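Local coordinates for metalloprotease stcE (Escherichia coli, PDB 4DNY), which is a secreted zinc metalloprotease of the metzincin type, a mucinase that probably cleaves O-linked glycoproteins and is linked to adhesion and immune evasion during infection, at residues V93-D97 and R98-L102; N29-A32 and E33-L37; H58-N61 and G62-V65. All coordinates share one frame; numbering follows the deposited sequence.

Contact 1 of 3, residues V93-D97 and R98-L102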
ATOM      1  N   VAL A  93       7.856   3.614   1.555  1.00 12.64           N
ATOM      2  CA  VAL A  93       6.564   3.763   0.883  1.00 12.85           C
ATOM      3  C   VAL A  93       6.348   5.220   0.569  1.00 13.52           C
ATOM      4  O   VAL A  93       6.356   6.068   1.470  1.00 13.86           O
ATOM      5  CB  VAL A  93       5.414   3.263   1.733  1.00 10.72           C
ATOM      6  CG1 VAL A  93       4.066   3.500   1.006  1.00 12.19           C
ATOM      7  CG2 VAL A  93       5.632   1.746   2.074  1.00 11.76           C
ATOM      8  N   PHE A  94       6.187   5.515  -0.713  1.00 14.61           N
ATOM      9  CA  PHE A  94       5.958   6.862  -1.209  1.00 15.78           C
ATOM     10  C   PHE A  94       4.470   7.059  -1.442  1.00 15.57           C
ATOM     11  O   PHE A  94       3.813   6.246  -2.133  1.00 16.82           O
ATOM     12  CB  PHE A  94       6.736   7.083  -2.538  1.00 16.70           C
ATOM     13  CG  PHE A  94       8.210   6.956  -2.408  1.00 18.14           C
ATOM     14  CD1 PHE A  94       8.983   8.057  -2.114  1.00 18.22           C
ATOM     15  CD2 PHE A  94       8.853   5.689  -2.595  1.00 16.16           C
ATOM     16  CE1 PHE A  94      10.350   7.907  -2.015  1.00 19.48           C
ATOM     17  CE2 PHE A  94      10.198   5.563  -2.437  1.00 17.50           C
ATOM     18  CZ  PHE A  94      10.938   6.689  -2.135  1.00 19.72           C
ATOM     19  N   TYR A  95       3.942   8.168  -0.914  1.00 15.68           N
ATOM     20  CA  TYR A  95       2.533   8.445  -1.021  1.00 15.89           C
ATOM     21  C   TYR A  95       2.337   9.958  -1.168  1.00 18.65           C
ATOM     22  O   TYR A  95       2.539  10.708  -0.226  1.00 19.42           O
ATOM     23  CB  TYR A  95       1.753   7.848   0.152  1.00 15.04           C
ATOM     24  CG  TYR A  95       2.112   8.318   1.523  1.00 14.11           C
ATOM     25  CD1 TYR A  95       1.238   9.092   2.277  1.00 14.23           C
ATOM     26  CD2 TYR A  95       3.326   7.946   2.110  1.00 11.83           C
ATOM     27  CE1 TYR A  95       1.570   9.481   3.575  1.00 15.71           C
ATOM     28  CE2 TYR A  95       3.645   8.284   3.384  1.00 12.82           C
ATOM     29  CZ  TYR A  95       2.801   9.092   4.134  1.00 15.16           C
ATOM     30  OH  TYR A  95       3.062   9.462   5.436  1.00 18.03           O
ATOM     31  N   GLY A  96       1.914  10.385  -2.361  1.00 25.13           N
ATOM     32  CA  GLY A  96       1.898  11.825  -2.673  1.00 26.07           C
ATOM     33  C   GLY A  96       3.268  12.446  -2.526  1.00 25.56           C
ATOM     34  O   GLY A  96       4.228  11.931  -3.082  1.00 26.70           O
ATOM     35  N   ASP A  97       3.355  13.540  -1.773  1.00 26.01           N
ATOM     36  CA  ASP A  97       4.605  14.260  -1.501  0.50 25.94           C
ATOM     37  C   ASP A  97       5.319  13.714  -0.272  1.00 25.06           C
ATOM     38  O   ASP A  97       6.374  14.235   0.113  1.00 26.11           O
ATOM     39  CB  ASP A  97       4.297  15.754  -1.234  0.50 27.57           C
ATOM     40  CG  ASP A  97       3.840  16.503  -2.483  0.50 29.15           C
ATOM     41  OD1 ASP A  97       4.160  16.037  -3.592  0.50 30.40           O
ATOM     42  OD2 ASP A  97       3.144  17.520  -2.318  0.50 28.45           O
ATOM     43  N   ARG A  98       4.746  12.667   0.353  1.00 22.86           N
ATOM     44  CA  ARG A  98       5.277  12.088   1.604  1.00 22.03           C
ATOM     45  C   ARG A  98       5.901  10.729   1.389  1.00 18.57           C
ATOM     46  O   ARG A  98       5.711  10.106   0.374  1.00 19.88           O
ATOM     47  CB  ARG A  98       4.174  12.022   2.648  1.00 22.20           C
ATOM     48  CG  ARG A  98       3.606  13.425   2.988  1.00 28.49           C
ATOM     49  CD  ARG A  98       2.714  13.388   4.201  1.00 35.85           C
ATOM     50  NE  ARG A  98       2.039  14.674   4.360  1.00 48.63           N
ATOM     51  CZ  ARG A  98       1.455  15.113   5.479  1.00 60.52           C
ATOM     52  NH1 ARG A  98       1.457  14.365   6.581  1.00 65.53           N
ATOM     53  NH2 ARG A  98       0.867  16.319   5.512  1.00 67.62           N
ATOM     54  N   LYS A  99       6.676  10.308   2.363  1.00 18.43           N
ATOM     55  CA  LYS A  99       7.235   8.968   2.380  1.00 16.91           C
ATOM     56  C   LYS A  99       7.350   8.515   3.860  1.00 17.49           C
ATOM     57  O   LYS A  99       7.385   9.345   4.782  1.00 17.96           O
ATOM     58  CB  LYS A  99       8.587   8.926   1.685  1.00 17.87           C
ATOM     59  CG  LYS A  99       9.646   9.712   2.356  1.00 21.64           C
ATOM     60  CD  LYS A  99      10.954   9.620   1.578  1.00 25.10           C
ATOM     61  CE  LYS A  99      12.019  10.616   2.026  1.00 33.02           C
ATOM     62  NZ  LYS A  99      12.295  10.650   3.479  1.00 34.90           N
ATOM     63  N   VAL A 100       7.376   7.195   4.042  1.00 13.93           N
ATOM     64  CA  VAL A 100       7.483   6.609   5.361  1.00 14.59           C
ATOM     65  C   VAL A 100       8.289   5.330   5.226  1.00 12.82           C
ATOM     66  O   VAL A 100       8.226   4.625   4.202  1.00 12.82           O
ATOM     67  CB  VAL A 100       6.094   6.342   5.981  1.00 14.47           C
ATOM     68  CG1 VAL A 100       5.245   5.330   5.124  1.00 13.65           C
ATOM     69  CG2 VAL A 100       6.227   5.847   7.445  1.00 17.21           C
ATOM     70  N   THR A 101       9.095   5.041   6.228  1.00 14.82           N
ATOM     71  CA  THR A 101       9.855   3.783   6.271  1.00 14.20           C
ATOM     72  C   THR A 101       8.994   2.603   6.800  1.00 13.21           C
ATOM     73  O   THR A 101       8.348   2.720   7.840  1.00 13.95           O
ATOM     74  CB  THR A 101      11.099   3.947   7.146  1.00 17.63           C
ATOM     75  OG1 THR A 101      11.900   4.968   6.568  1.00 21.07           O
ATOM     76  CG2 THR A 101      11.905   2.611   7.241  1.00 17.58           C
ATOM     77  N   LEU A 102       9.020   1.507   6.054  1.00 12.34           N
ATOM     78  CA  LEU A 102       8.381   0.277   6.455  1.00 11.68           C
ATOM     79  C   LEU A 102       9.484  -0.656   6.921  1.00 11.40           C
ATOM     80  O   LEU A 102      10.276  -1.135   6.111  1.00 12.02           O
ATOM     81  CB  LEU A 102       7.625  -0.333   5.259  1.00 10.72           C
ATOM     82  CG  LEU A 102       7.000  -1.707   5.490  1.00 10.66           C
ATOM     83  CD1 LEU A 102       5.958  -1.694   6.597  1.00 11.55           C
ATOM     84  CD2 LEU A 102       6.448  -2.191   4.162  1.00 13.70           C
TER
HETATM   85  O   HOH W   1       5.563  10.039   6.868  1.00 30.68           O
HETATM   86  O   HOH W   2       6.682  10.836  -2.164  1.00 16.38           O
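Y95 holds CG between its backbone N and carbonyl carbon (chi1 60°), which lays its ring back over R98. R98 turns its own CG away from the carbonyl carbon (chi1 -61°), and its CB sits over one face of that ring. The motif is a beta hairpin joining strands 91-95 and 98-102, whose two-residue turn, G96 and D97, is of type II'. G96 takes a positive phi of 58°. The CH-pi contact is close: R98 CB lies 3.8 Å from the centroid of the Y95 ring. The ring also reaches diagonally to V100, where Y95 CE2 is 3.8 Å from V100 CG1. V93 is on this same face, which packs on F110 of strand 107-113. F94 and K99 are on the other face, side by side, and the F94 ring stacks with Y69. Two pairs of backbone bonds set the register, V93 with V100 and Y95 with R98. At the phenolic end, Y95 OH is hydrogen-bonded to E122 OE2. A water also donates to Y95 OH and to K99 O, at 2.9 Å from each.

Contact 2 of 3, residues N29-A32 and E33-L37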
ATOM      1  N   ASN A  29       1.410 -11.268  -1.736  1.00 11.72           N
ATOM      2  CA  ASN A  29       2.317 -12.000  -0.839  1.00 10.84           C
ATOM      3  C   ASN A  29       3.174 -13.012  -1.562  1.00 11.72           C
ATOM      4  O   ASN A  29       3.622 -13.985  -0.940  1.00 12.59           O
ATOM      5  CB  ASN A  29       1.541 -12.694   0.286  1.00 11.34           C
ATOM      6  CG  ASN A  29       0.646 -13.821  -0.218  1.00 13.31           C
ATOM      7  OD1 ASN A  29       0.423 -13.943  -1.403  1.00 12.68           O
ATOM      8  ND2 ASN A  29       0.099 -14.633   0.698  1.00 13.76           N
ATOM      9  N   THR A  30       3.432 -12.756  -2.838  1.00 11.08           N
ATOM     10  CA  THR A  30       4.336 -13.642  -3.605  1.00 12.40           C
ATOM     11  C   THR A  30       5.416 -12.801  -4.237  1.00 12.99           C
ATOM     12  O   THR A  30       5.253 -11.584  -4.379  1.00 12.27           O
ATOM     13  CB  THR A  30       3.549 -14.367  -4.735  1.00 13.27           C
ATOM     14  OG1 THR A  30       2.939 -13.377  -5.566  1.00 12.81           O
ATOM     15  CG2 THR A  30       2.517 -15.307  -4.148  1.00 14.90           C
ATOM     16  N   VAL A  31       6.525 -13.449  -4.646  1.00 12.83           N
ATOM     17  CA  VAL A  31       7.694 -12.720  -5.173  1.00 13.33           C
ATOM     18  C   VAL A  31       7.354 -11.922  -6.416  1.00 14.64           C
ATOM     19  O   VAL A  31       7.672 -10.732  -6.504  1.00 14.41           O
ATOM     20  CB  VAL A  31       8.889 -13.647  -5.416  1.00 14.68           C
ATOM     21  CG1 VAL A  31      10.026 -12.815  -6.082  1.00 15.57           C
ATOM     22  CG2 VAL A  31       9.344 -14.267  -4.103  1.00 14.96           C
ATOM     23  N   ALA A  32       6.673 -12.563  -7.372  1.00 14.87           N
ATOM     24  CA  ALA A  32       6.376 -11.925  -8.677  1.00 15.94           C
ATOM     25  C   ALA A  32       5.525 -10.681  -8.453  1.00 16.07           C
ATOM     26  O   ALA A  32       5.727  -9.658  -9.127  1.00 16.50           O
ATOM     27  CB  ALA A  32       5.670 -12.875  -9.594  1.00 17.90           C
ATOM     28  N   GLU A  33       4.572 -10.736  -7.530  1.00 14.09           N
ATOM     29  CA  GLU A  33       3.689  -9.559  -7.300  1.00 13.57           C
ATOM     30  C   GLU A  33       4.403  -8.465  -6.520  1.00 13.28           C
ATOM     31  O   GLU A  33       4.215  -7.271  -6.804  1.00 14.65           O
ATOM     32  CB  GLU A  33       2.374  -9.969  -6.618  1.00 13.27           C
ATOM     33  CG  GLU A  33       1.449 -10.769  -7.593  1.00 15.25           C
ATOM     34  CD  GLU A  33      -0.059 -10.653  -7.261  1.00 18.56           C
ATOM     35  OE1 GLU A  33      -0.446 -10.689  -6.061  1.00 18.78           O
ATOM     36  OE2 GLU A  33      -0.870 -10.523  -8.223  1.00 22.92           O
ATOM     37  N   VAL A  34       5.206  -8.838  -5.548  1.00 12.69           N
ATOM     38  CA  VAL A  34       5.976  -7.852  -4.802  1.00 11.64           C
ATOM     39  C   VAL A  34       6.950  -7.110  -5.719  1.00 14.38           C
ATOM     40  O   VAL A  34       7.155  -5.898  -5.584  1.00 14.25           O
ATOM     41  CB  VAL A  34       6.645  -8.461  -3.559  1.00 11.68           C
ATOM     42  CG1 VAL A  34       7.695  -7.516  -2.941  1.00 14.06           C
ATOM     43  CG2 VAL A  34       5.562  -8.803  -2.537  1.00 11.76           C
ATOM     44  N   ASN A  35       7.523  -7.845  -6.663  1.00 15.74           N
ATOM     45  CA  ASN A  35       8.477  -7.252  -7.590  1.00 17.13           C
ATOM     46  C   ASN A  35       7.870  -6.101  -8.423  1.00 18.03           C
ATOM     47  O   ASN A  35       8.607  -5.209  -8.846  1.00 21.29           O
ATOM     48  CB  ASN A  35       9.030  -8.345  -8.537  1.00 17.98           C
ATOM     49  CG  ASN A  35      10.080  -9.183  -7.932  1.00 20.23           C
ATOM     50  OD1 ASN A  35      10.619  -8.876  -6.870  1.00 23.19           O
ATOM     51  ND2 ASN A  35      10.409 -10.295  -8.619  1.00 26.28           N
ATOM     52  N   LYS A  36       6.572  -6.118  -8.657  1.00 17.75           N
ATOM     53  CA  LYS A  36       5.890  -5.064  -9.431  1.00 18.41           C
ATOM     54  C   LYS A  36       5.727  -3.751  -8.666  1.00 17.65           C
ATOM     55  O   LYS A  36       5.332  -2.745  -9.263  1.00 19.42           O
ATOM     56  CB  LYS A  36       4.549  -5.537  -9.958  1.00 19.64           C
ATOM     57  CG  LYS A  36       4.577  -6.755 -10.911  1.00 21.81           C
ATOM     58  CD  LYS A  36       3.142  -7.075 -11.349  1.00 24.61           C
ATOM     59  CE  LYS A  36       3.095  -8.300 -12.244  1.00 32.09           C
ATOM     60  NZ  LYS A  36       1.664  -8.583 -12.608  1.00 36.02           N
ATOM     61  N   LEU A  37       5.966  -3.755  -7.352  1.00 14.94           N
ATOM     62  CA  LEU A  37       5.616  -2.626  -6.512  1.00 14.55           C
ATOM     63  C   LEU A  37       6.559  -1.433  -6.638  1.00 17.16           C
ATOM     64  O   LEU A  37       6.239  -0.333  -6.187  1.00 17.49           O
ATOM     65  CB  LEU A  37       5.479  -3.046  -5.027  1.00 14.51           C
ATOM     66  CG  LEU A  37       4.416  -4.129  -4.732  1.00 13.29           C
ATOM     67  CD1 LEU A  37       4.526  -4.479  -3.261  1.00 13.28           C
ATOM     68  CD2 LEU A  37       3.021  -3.621  -5.092  1.00 14.95           C
TER
HETATM   69  O   HOH W   3       0.566 -12.362  -4.382  1.00 10.17           O
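T30 and E33 meet at the start of the short helix 31-35, where T30 occupies the N-cap position. T30 OG1 lies between the backbone N and the carbonyl carbon (chi1 57°). This turns the hydroxyl toward E33, and OG1 packs against the methylene groups of that side chain, 3.6 Å from E33 CB. The two side chains cross at a slant. E33 sets CG opposite its carbonyl carbon (chi1 -71°) and then runs on extended, so its carboxylate is carried past T30 toward strand 25-28. There OE1 forms a salt bridge with K26.

A water joins the carboxylate to the residues before the helix. It donates to E33 OE1 at 2.6 Å and accepts from N29 N at 3.0 Å. It also bonds to T30 OG1 at 2.8 Å. With K26 and the water both on OE1, the negative charge is probably well stabilised.

The first turn of the helix is closed by two backbone bonds, V34 N to T30 O and N35 N to V31 O. V34 is buried. Its CG2 comes to 3.3 Å from T30 O, and the side chain packs on I28 and R63. V31 and N35 run side by side on the exposed part of the turn, pointing the same way. V31 CG1 stands anti to the backbone N, which leaves this methyl beside the amide of N35, 3.6 Å from N35 ND2. One residue further on, the K36 side chain touches S44 of helix 43-49. The K36 chain is fully extended, and its CG lies 3.6 Å from A32 O.

Contact 3 of 3, residues H58-N61 and G62-V65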
ATOM      1  N   HIS A  58       2.246  -7.989   1.805  1.00 10.04           N
ATOM      2  CA  HIS A  58       3.117  -8.660   2.802  1.00 10.16           C
ATOM      3  C   HIS A  58       4.501  -8.816   2.215  1.00 10.05           C
ATOM      4  O   HIS A  58       4.709  -9.636   1.318  1.00 10.46           O
ATOM      5  CB  HIS A  58       2.594 -10.050   3.093  1.00 12.22           C
ATOM      6  CG  HIS A  58       1.300 -10.075   3.821  1.00 12.77           C
ATOM      7  ND1 HIS A  58       0.604 -11.261   4.017  1.00 16.05           N
ATOM      8  CD2 HIS A  58       0.482  -9.072   4.235  1.00 15.59           C
ATOM      9  CE1 HIS A  58      -0.512 -10.964   4.675  1.00 18.02           C
ATOM     10  NE2 HIS A  58      -0.625  -9.645   4.810  1.00 15.13           N
ATOM     11  N   THR A  59       5.468  -7.999   2.680  1.00  9.92           N
ATOM     12  CA  THR A  59       6.870  -8.210   2.326  1.00 10.06           C
ATOM     13  C   THR A  59       7.473  -9.192   3.334  1.00 10.17           C
ATOM     14  O   THR A  59       7.017  -9.252   4.500  1.00 10.98           O
ATOM     15  CB  THR A  59       7.630  -6.914   2.285  1.00 10.01           C
ATOM     16  OG1 THR A  59       7.381  -6.199   3.485  1.00 11.81           O
ATOM     17  CG2 THR A  59       7.231  -6.045   1.040  1.00 10.92           C
ATOM     18  N   ALA A  60       8.475  -9.929   2.921  1.00  9.95           N
ATOM     19  CA  ALA A  60       9.116 -10.926   3.783  1.00 11.69           C
ATOM     20  C   ALA A  60      10.520 -11.120   3.328  1.00 11.40           C
ATOM     21  O   ALA A  60      10.919 -10.623   2.266  1.00 11.82           O
ATOM     22  CB  ALA A  60       8.307 -12.267   3.723  1.00 11.57           C
ATOM     23  N   ASN A  61      11.323 -11.868   4.127  1.00 11.86           N
ATOM     24  CA  ASN A  61      12.643 -12.234   3.668  1.00 12.34           C
ATOM     25  C   ASN A  61      12.516 -13.044   2.357  1.00 12.63           C
ATOM     26  O   ASN A  61      11.689 -13.943   2.233  1.00 13.76           O
ATOM     27  CB  ASN A  61      13.366 -13.008   4.741  1.00 12.48           C
ATOM     28  CG  ASN A  61      13.784 -12.146   5.939  1.00 12.54           C
ATOM     29  OD1 ASN A  61      13.967 -10.921   5.773  1.00 12.97           O
ATOM     30  ND2 ASN A  61      13.952 -12.765   7.095  1.00 14.09           N
ATOM     31  N   GLY A  62      13.293 -12.611   1.369  1.00 13.48           N
ATOM     32  CA  GLY A  62      13.243 -13.216   0.049  1.00 13.77           C
ATOM     33  C   GLY A  62      12.117 -12.693  -0.825  1.00 13.20           C
ATOM     34  O   GLY A  62      11.920 -13.217  -1.938  1.00 16.37           O
ATOM     35  N   ARG A  63      11.365 -11.737  -0.315  1.00 12.76           N
ATOM     36  CA  ARG A  63      10.153 -11.247  -0.986  1.00 12.00           C
ATOM     37  C   ARG A  63       9.964  -9.786  -0.661  1.00 10.92           C
ATOM     38  O   ARG A  63       9.042  -9.406   0.087  1.00 10.02           O
ATOM     39  CB  ARG A  63       8.966 -12.071  -0.503  1.00 12.39           C
ATOM     40  CG  ARG A  63       7.679 -11.821  -1.288  1.00 12.33           C
ATOM     41  CD  ARG A  63       6.453 -11.890  -0.380  1.00 13.23           C
ATOM     42  NE  ARG A  63       6.394 -13.161   0.316  1.00 14.14           N
ATOM     43  CZ  ARG A  63       5.675 -13.409   1.402  1.00 15.29           C
ATOM     44  NH1 ARG A  63       5.686 -14.620   1.929  1.00 16.36           N
ATOM     45  NH2 ARG A  63       4.937 -12.476   1.976  1.00 12.91           N
ATOM     46  N   TRP A  64      10.857  -8.972  -1.217  1.00 12.25           N
ATOM     47  CA  TRP A  64      11.064  -7.573  -0.810  1.00 12.56           C
ATOM     48  C   TRP A  64      11.470  -6.711  -1.967  1.00 13.34           C
ATOM     49  O   TRP A  64      12.122  -7.195  -2.890  1.00 15.97           O
ATOM     50  CB  TRP A  64      12.151  -7.525   0.280  1.00 11.82           C
ATOM     51  CG  TRP A  64      12.775  -6.222   0.606  1.00 11.94           C
ATOM     52  CD1 TRP A  64      12.350  -5.314   1.571  1.00 12.50           C
ATOM     53  CD2 TRP A  64      13.930  -5.629  -0.027  1.00 15.63           C
ATOM     54  NE1 TRP A  64      13.155  -4.190   1.523  1.00 13.60           N
ATOM     55  CE2 TRP A  64      14.153  -4.374   0.592  1.00 14.12           C
ATOM     56  CE3 TRP A  64      14.782  -6.047  -1.044  1.00 14.27           C
ATOM     57  CZ2 TRP A  64      15.170  -3.559   0.233  1.00 16.18           C
ATOM     58  CZ3 TRP A  64      15.811  -5.227  -1.424  1.00 17.39           C
ATOM     59  CH2 TRP A  64      16.019  -3.987  -0.799  1.00 17.01           C
ATOM     60  N   VAL A  65      11.046  -5.457  -1.953  1.00 14.54           N
ATOM     61  CA  VAL A  65      11.662  -4.453  -2.783  1.00 15.89           C
ATOM     62  C   VAL A  65      11.910  -3.213  -1.965  1.00 15.88           C
ATOM     63  O   VAL A  65      11.216  -3.008  -0.962  1.00 16.02           O
ATOM     64  CB  VAL A  65      10.738  -4.000  -3.966  1.00 17.53           C
ATOM     65  CG1 VAL A  65      10.714  -5.146  -5.019  1.00 18.59           C
ATOM     66  CG2 VAL A  65       9.335  -3.576  -3.478  1.00 18.98           C
TER
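R63 folds back along strand 54-60 and bonds through NH2 to H58 O at 2.9 Å. The arginine is the fourth residue of a type II beta turn, A60 to R63, which reverses the chain at the end of that strand, and its side chain returns to the strand before the turn. This is the tight part of the contact. The bond is nearly straight at NH2, and H58 O lies in the guanidinium plane. Seen from the acceptor, however, the donor stands well above the carbonyl plane. The R63 chain starts with CG anti to the backbone N (chi1 -170°) and bends at chi2 and chi3. The bends bring the guanidinium back over A60. A60 CB sits over the centre of one face, 3.7 Å from R63 CZ. H58 CB touches the same arm, 3.6 Å from R63 NH2.

The backbones of A60 and R63 are paired in both directions. A60 N donates to R63 O at 2.9 Å, and R63 N to A60 O at 2.8 Å. T59 CA adds a CA-H...O contact to R63 O, at 3.3 Å.

The corner of the turn is looser. N61 and G62 are exposed, and G62 has a positive phi of 82°. N61 OD1 accepts a hydrogen bond from G88 N. The W64 side chain leads away: only its CB approaches A60 O, while NE1 bonds to S90 O.

Strand 80-86 flanks this end of strand 54-60, with T59 pairing its backbone with S86 and A60 touching that residue. H58 pairs with I28 of strand 25-28, on the other edge. The R63 side chain lies against V31 and V34 of helix 31-35.

In the fold
Contacts 2 and 3 are neighbours, their centres about 8 Å apart. R63 is one bridge between them: R63 NE lies 3.2 Å from N29 O. V31 CG2 is 3.5 Å from G62 O, and V34 O is 3.7 Å from V65 CG1. The helix start thus rests on the turn that ends strand 54-60. Contact 1 belongs to the three-stranded sheet, while strand 54-60 belongs to the five-stranded one. The hairpin centre is about 18 Å from the centre of contact 3, yet the two touch where L102 CD2 lies 4.2 Å from T59 OG1. Contacts 1 and 2 do not touch; their nearest atoms are about 7 Å apart.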